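Local coordinates for pyridine nucleotide-disulphide oxidoreductase dimerisation region (Escherichia coli BL21, PDB 6KYY), which is an FAD-dependent flavoprotein disulfide reductase, induced by hypochlorous acid, that binds copper(II) and is probably involved in resistance to reactive chlorine stress, at residues T147-V152 / I232-N237; L225-E230 / H242-Q247. One frame throughout, in Å; residues are numbered along the deposited sequence.

Contact 1. Residues T147-V152 / I232-N237; sequences TTTPGV and ISHHEN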
loop_
_atom_site.group_PDB
_atom_site.type_symbol
_atom_site.label_atom_id
_atom_site.label_comp_id
_atom_site.label_asym_id
_atom_site.label_seq_id
_atom_site.Cartn_x
_atom_site.Cartn_y
_atom_site.Cartn_z
ATOM N N THR B 147 -21.304 3.578 34.238
ATOM C CA THR B 147 -22.351 4.263 33.491
ATOM C C THR B 147 -22.497 5.720 33.917
ATOM O O THR B 147 -22.812 6.578 33.084
ATOM C CB THR B 147 -23.681 3.522 33.664
ATOM O OG1 THR B 147 -23.569 2.203 33.114
ATOM C CG2 THR B 147 -24.820 4.256 32.965
ATOM N N THR B 148 -22.247 6.021 35.190
ATOM C CA THR B 148 -22.520 7.347 35.733
ATOM C C THR B 148 -21.318 8.281 35.694
ATOM O O THR B 148 -21.499 9.503 35.660
ATOM C CB THR B 148 -23.012 7.229 37.178
ATOM O OG1 THR B 148 -21.889 7.250 38.069
ATOM C CG2 THR B 148 -23.782 5.928 37.375
ATOM N N THR B 149 -20.105 7.743 35.699
ATOM C CA THR B 149 -18.912 8.579 35.811
ATOM C C THR B 149 -18.680 9.349 34.512
ATOM O O THR B 149 -18.649 8.742 33.436
ATOM C CB THR B 149 -17.702 7.712 36.156
ATOM O OG1 THR B 149 -18.018 6.883 37.284
ATOM C CG2 THR B 149 -16.504 8.567 36.503
ATOM N N PRO B 150 -18.506 10.675 34.571
ATOM C CA PRO B 150 -18.545 11.473 33.331
ATOM C C PRO B 150 -17.345 11.283 32.418
ATOM O O PRO B 150 -17.509 11.342 31.193
ATOM C CB PRO B 150 -18.629 12.916 33.849
ATOM C CG PRO B 150 -18.035 12.865 35.218
ATOM C CD PRO B 150 -18.409 11.520 35.773
ATOM N N GLY B 151 -16.148 11.072 32.959
ATOM C CA GLY B 151 -14.966 11.010 32.123
ATOM C C GLY B 151 -14.759 9.733 31.339
ATOM O O GLY B 151 -13.750 9.609 30.640
ATOM N N VAL B 152 -15.682 8.780 31.427
ATOM C CA VAL B 152 -15.564 7.496 30.745
ATOM C C VAL B 152 -16.238 7.592 29.383
ATOM O O VAL B 152 -17.291 8.225 29.240
ATOM C CB VAL B 152 -16.179 6.373 31.600
ATOM C CG1 VAL B 152 -15.970 5.017 30.947
ATOM C CG2 VAL B 152 -15.587 6.393 33.003
ATOM N N ILE B 232 -14.819 2.523 39.260
ATOM C CA ILE B 232 -14.474 3.699 38.471
ATOM C C ILE B 232 -15.113 4.914 39.131
ATOM O O ILE B 232 -16.322 4.921 39.386
ATOM C CB ILE B 232 -14.945 3.553 37.012
ATOM C CG1 ILE B 232 -14.492 2.204 36.444
ATOM C CG2 ILE B 232 -14.434 4.708 36.166
ATOM C CD1 ILE B 232 -14.707 2.056 34.957
ATOM N N SER B 233 -14.304 5.936 39.405
ATOM C CA SER B 233 -14.755 7.099 40.157
ATOM C C SER B 233 -14.340 8.386 39.458
ATOM O O SER B 233 -13.322 8.435 38.762
ATOM C CB SER B 233 -14.185 7.093 41.585
ATOM O OG SER B 233 -14.105 5.776 42.103
ATOM N N HIS B 234 -15.147 9.431 39.651
ATOM C CA HIS B 234 -14.773 10.800 39.308
ATOM C C HIS B 234 -14.652 11.571 40.618
ATOM O O HIS B 234 -15.652 11.823 41.300
ATOM C CB HIS B 234 -15.771 11.441 38.337
ATOM C CG HIS B 234 -17.052 11.898 38.967
ATOM N ND1 HIS B 234 -17.910 11.039 39.620
ATOM C CD2 HIS B 234 -17.622 13.124 39.039
ATOM C CE1 HIS B 234 -18.952 11.719 40.069
ATOM N NE2 HIS B 234 -18.801 12.986 39.728
ATOM N N HIS B 235 -13.422 11.905 40.996
ATOM C CA HIS B 235 -13.203 12.566 42.274
ATOM C C HIS B 235 -12.986 14.061 42.076
ATOM O O HIS B 235 -13.802 14.870 42.529
ATOM C CB HIS B 235 -12.025 11.924 43.012
ATOM C CG HIS B 235 -12.382 10.658 43.730
ATOM N ND1 HIS B 235 -13.673 10.353 44.104
ATOM C CD2 HIS B 235 -11.617 9.619 44.141
ATOM C CE1 HIS B 235 -13.688 9.181 44.716
ATOM N NE2 HIS B 235 -12.453 8.714 44.750
ATOM N N GLU B 236 -11.901 14.445 41.391
ATOM C CA GLU B 236 -11.653 15.869 41.157
ATOM C C GLU B 236 -10.974 16.029 39.790
ATOM O O GLU B 236 -9.753 16.159 39.678
ATOM C CB GLU B 236 -10.826 16.503 42.278
ATOM C CG GLU B 236 -9.613 15.700 42.725
ATOM C CD GLU B 236 -9.979 14.517 43.596
ATOM O OE1 GLU B 236 -11.133 14.460 44.072
ATOM O OE2 GLU B 236 -9.111 13.644 43.806
ATOM N N ASN B 237 -11.798 16.008 38.742
ATOM C CA ASN B 237 -11.495 16.350 37.350
ATOM C C ASN B 237 -10.711 15.278 36.595
ATOM O O ASN B 237 -10.398 15.495 35.419
ATOM C CB ASN B 237 -10.732 17.679 37.218
ATOM C CG ASN B 237 -11.102 18.439 35.961
ATOM O OD1 ASN B 237 -12.120 19.129 35.915
ATOM N ND2 ASN B 237 -10.278 18.308 34.928
#
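Thr-149 and Pro-150 lie against strand 231-234, and Thr-149, traced outward from its CB, shows how one short side chain can serve a polar and an apolar neighbour at once. At CB the chain forks. The methyl branch, with CG2 set anti to the backbone N, runs to the strand and comes within 3.5 Å of CB of His-234; it also rests on the backbone between Ser-233 and His-234. The two side chains slide past one another in opposite senses. The hydroxyl branch, anti to the carbonyl carbon (chi1 -51°), takes the other direction: its OG1 passes the carbonyl O of Ile-232 at 3.3 Å but is hydrogen-bonded to the carbonyl of Gly-145, earlier in the same loop.

Thr-149 also begins a type I beta turn that closes at Val-152, where the chain enters strand 152-153, an outermost strand of the five-stranded parallel sheet in a Rossmann-type domain. The partner strand belongs to a separate three-stranded antiparallel sheet, so the turn packs one sheet's entry loop on the edge of the other.

Within the turn, Pro-150 lays its CD over one face of the His-234 imidazole, 3.8 Å from the ring centroid and 24° off the ring normal. This is a CH-pi contact, displaced toward the rim near CG. His-234 reaches it because its CG sits between the backbone N and the carbonyl carbon (chi1 77°), which swings that face against the proline while CB stays by the threonine methyl. At the other end of the turn, CG2 of Val-152 meets CG2 of Ile-232 at 3.8 Å, the side chains crossing at about a right angle. Both of these branched residues also touch Leu-253 and Val-239, which bring strands 252-255 and 239-242 into the same apolar cluster.

Contact 2. Residues L225-E230 / H242-Q247; sequences LNAHVE and HSEHAQ. With CU (copper (II) ion), chain U; CU (copper (II) ion), chain T; CU (copper (II) ion), chain S.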
loop_
_atom_site.group_PDB
_atom_site.type_symbol
_atom_site.label_atom_id
_atom_site.label_comp_id
_atom_site.label_asym_id
_atom_site.label_seq_id
_atom_site.Cartn_x
_atom_site.Cartn_y
_atom_site.Cartn_z
ATOM N N LEU B 225 -0.835 -5.898 32.490
ATOM C CA LEU B 225 -1.624 -7.117 32.417
ATOM C C LEU B 225 -2.130 -7.488 33.811
ATOM O O LEU B 225 -1.847 -6.811 34.803
ATOM C CB LEU B 225 -0.799 -8.255 31.808
ATOM C CG LEU B 225 -0.301 -8.116 30.365
ATOM C CD1 LEU B 225 -1.308 -7.375 29.499
ATOM C CD2 LEU B 225 1.061 -7.438 30.314
ATOM N N ASN B 226 -2.893 -8.583 33.878
ATOM C CA ASN B 226 -3.435 -9.104 35.137
ATOM C C ASN B 226 -4.264 -8.045 35.862
ATOM O O ASN B 226 -4.104 -7.811 37.063
ATOM C CB ASN B 226 -2.317 -9.631 36.041
ATOM C CG ASN B 226 -1.373 -10.565 35.315
ATOM O OD1 ASN B 226 -1.791 -11.333 34.454
ATOM N ND2 ASN B 226 -0.091 -10.502 35.661
ATOM N N ALA B 227 -5.166 -7.405 35.123
ATOM C CA ALA B 227 -5.923 -6.260 35.618
ATOM C C ALA B 227 -7.387 -6.646 35.789
ATOM O O ALA B 227 -8.087 -6.904 34.804
ATOM C CB ALA B 227 -5.781 -5.070 34.672
ATOM N N HIS B 228 -7.845 -6.680 37.037
ATOM C CA HIS B 228 -9.264 -6.794 37.363
ATOM C C HIS B 228 -9.685 -5.465 37.981
ATOM O O HIS B 228 -9.511 -5.245 39.183
ATOM C CB HIS B 228 -9.535 -7.963 38.307
ATOM C CG HIS B 228 -10.989 -8.181 38.591
ATOM N ND1 HIS B 228 -11.950 -8.173 37.603
ATOM C CD2 HIS B 228 -11.647 -8.407 39.753
ATOM C CE1 HIS B 228 -13.137 -8.388 38.142
ATOM N NE2 HIS B 228 -12.981 -8.533 39.446
ATOM N N VAL B 229 -10.223 -4.576 37.153
ATOM C CA VAL B 229 -10.683 -3.271 37.617
ATOM C C VAL B 229 -12.009 -3.449 38.343
ATOM O O VAL B 229 -12.920 -4.121 37.845
ATOM C CB VAL B 229 -10.813 -2.292 36.440
ATOM C CG1 VAL B 229 -11.623 -1.071 36.844
ATOM C CG2 VAL B 229 -9.434 -1.883 35.942
ATOM N N GLU B 230 -12.124 -2.845 39.528
ATOM C CA GLU B 230 -13.257 -3.093 40.405
ATOM C C GLU B 230 -14.120 -1.872 40.695
ATOM O O GLU B 230 -15.229 -2.042 41.211
ATOM C CB GLU B 230 -12.773 -3.696 41.732
ATOM C CG GLU B 230 -11.975 -4.980 41.554
ATOM C CD GLU B 230 -11.216 -5.383 42.801
ATOM O OE1 GLU B 230 -10.743 -4.486 43.528
ATOM O OE2 GLU B 230 -11.089 -6.602 43.050
ATOM N N HIS B 242 -9.930 2.010 40.205
ATOM C CA HIS B 242 -9.394 1.298 41.353
ATOM C C HIS B 242 -9.214 -0.170 41.008
ATOM O O HIS B 242 -10.076 -0.779 40.370
ATOM C CB HIS B 242 -10.308 1.433 42.571
ATOM C CG HIS B 242 -10.676 2.845 42.893
ATOM N ND1 HIS B 242 -10.120 3.537 43.947
ATOM C CD2 HIS B 242 -11.543 3.696 42.297
ATOM C CE1 HIS B 242 -10.632 4.755 43.987
ATOM N NE2 HIS B 242 -11.498 4.876 42.997
ATOM N N SER B 243 -8.093 -0.739 41.447
ATOM C CA SER B 243 -7.727 -2.082 41.017
ATOM C C SER B 243 -7.443 -3.010 42.187
ATOM O O SER B 243 -7.901 -2.777 43.309
ATOM C CB SER B 243 -6.514 -2.023 40.085
ATOM O OG SER B 243 -6.912 -1.781 38.746
ATOM N N GLU B 244 -6.696 -4.082 41.904
ATOM C CA GLU B 244 -6.382 -5.103 42.901
ATOM C C GLU B 244 -5.820 -4.481 44.173
ATOM O O GLU B 244 -6.404 -4.599 45.255
ATOM C CB GLU B 244 -5.374 -6.103 42.318
ATOM C CG GLU B 244 -5.521 -6.425 40.810
ATOM C CD GLU B 244 -5.077 -5.283 39.893
ATOM O OE1 GLU B 244 -5.915 -4.854 39.076
ATOM O OE2 GLU B 244 -3.931 -4.790 40.009
ATOM N N HIS B 245 -4.667 -3.825 44.058
ATOM C CA HIS B 245 -4.021 -3.165 45.180
ATOM C C HIS B 245 -3.561 -1.754 44.850
ATOM O O HIS B 245 -3.218 -1.005 45.771
ATOM C CB HIS B 245 -2.808 -3.979 45.664
ATOM C CG HIS B 245 -3.154 -5.129 46.561
ATOM N ND1 HIS B 245 -4.195 -5.093 47.464
ATOM C CD2 HIS B 245 -2.586 -6.351 46.694
ATOM C CE1 HIS B 245 -4.257 -6.243 48.111
ATOM N NE2 HIS B 245 -3.291 -7.024 47.662
ATOM N N ALA B 246 -3.556 -1.369 43.580
ATOM C CA ALA B 246 -3.124 -0.062 43.125
ATOM C C ALA B 246 -4.282 0.650 42.440
ATOM O O ALA B 246 -5.324 0.058 42.141
ATOM C CB ALA B 246 -1.929 -0.192 42.172
ATOM N N GLN B 247 -4.079 1.940 42.189
ATOM C CA GLN B 247 -5.093 2.791 41.586
ATOM C C GLN B 247 -4.429 3.760 40.620
ATOM O O GLN B 247 -3.315 4.232 40.868
ATOM C CB GLN B 247 -5.877 3.559 42.659
ATOM C CG GLN B 247 -7.049 4.366 42.122
ATOM C CD GLN B 247 -7.129 5.751 42.729
ATOM O OE1 GLN B 247 -7.797 5.960 43.743
ATOM N NE2 GLN B 247 -6.446 6.708 42.112
HETATM CU CU CU U . -8.713 2.236 45.086
HETATM CU CU CU T . -3.265 -7.203 49.878
HETATM CU CU CU S . -15.076 -8.595 39.319
#
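Two torsions carry Glu-244 back across to the loop 225-230: CG lies anti to its own carbonyl carbon, and a bend at chi2 (73°) folds the carboxylate over. Its OE1 then stands 3.3 Å from the backbone N of His-228, in a weak hydrogen bond with an N-H...O angle of 138°. The carboxylate carbon CD also lies near the carbonyl O of Asn-226. Glu-230, by contrast, is extended beyond CG, and its OE1 ends near the carbonyl O of Ser-243; both are acceptors without a hydrogen bond between them, so this approach is not in itself favourable.

The firmer tie is between backbones. Glu-230 N donates to His-242 O at 3.0 Å, almost straight at 175°, where the segment 225-230 leads into strand 231-234 and strand 239-242 gives way to its hairpin loop. Alongside it, CG2 of Val-229 packs on OG of Ser-243 at 3.8 Å.

Each of three histidines here holds a different copper(II) ion: His-228 through NE2 at 2.1 Å, His-242 through ND1 at 2.2 Å and His-245 through NE2 at 2.2 Å, though the ring orientations of His-228 and His-245 are uncertain. With OE1 of Glu-230 and OE1 of Glu-244 only 6.6 Å apart, their like charges would disfavour each other and might raise the proton affinity of one.

Contacts 1 and 2 lie on the same side of the chain's centre, with their own centres 16 Å apart, and both involve the antiparallel sheet of strands 231-234, 239-242 and 247-250. Along the chain their segments alternate: 147-152, then 225-230, 232-237 and 242-247. Contact 1 ties the first of these strands to the entry of the parallel sheet, whereas contact 2 joins the approach to that strand with the loop linking the second to the third. A weak hydrogen bond between OG of Ser-233 and NE2 of His-242 connects them directly. All four segments belong to the pyridine nucleotide-disulphide oxidoreductase family region, and both contacts are packing of this small sheet, away from the FAD and redox cysteines.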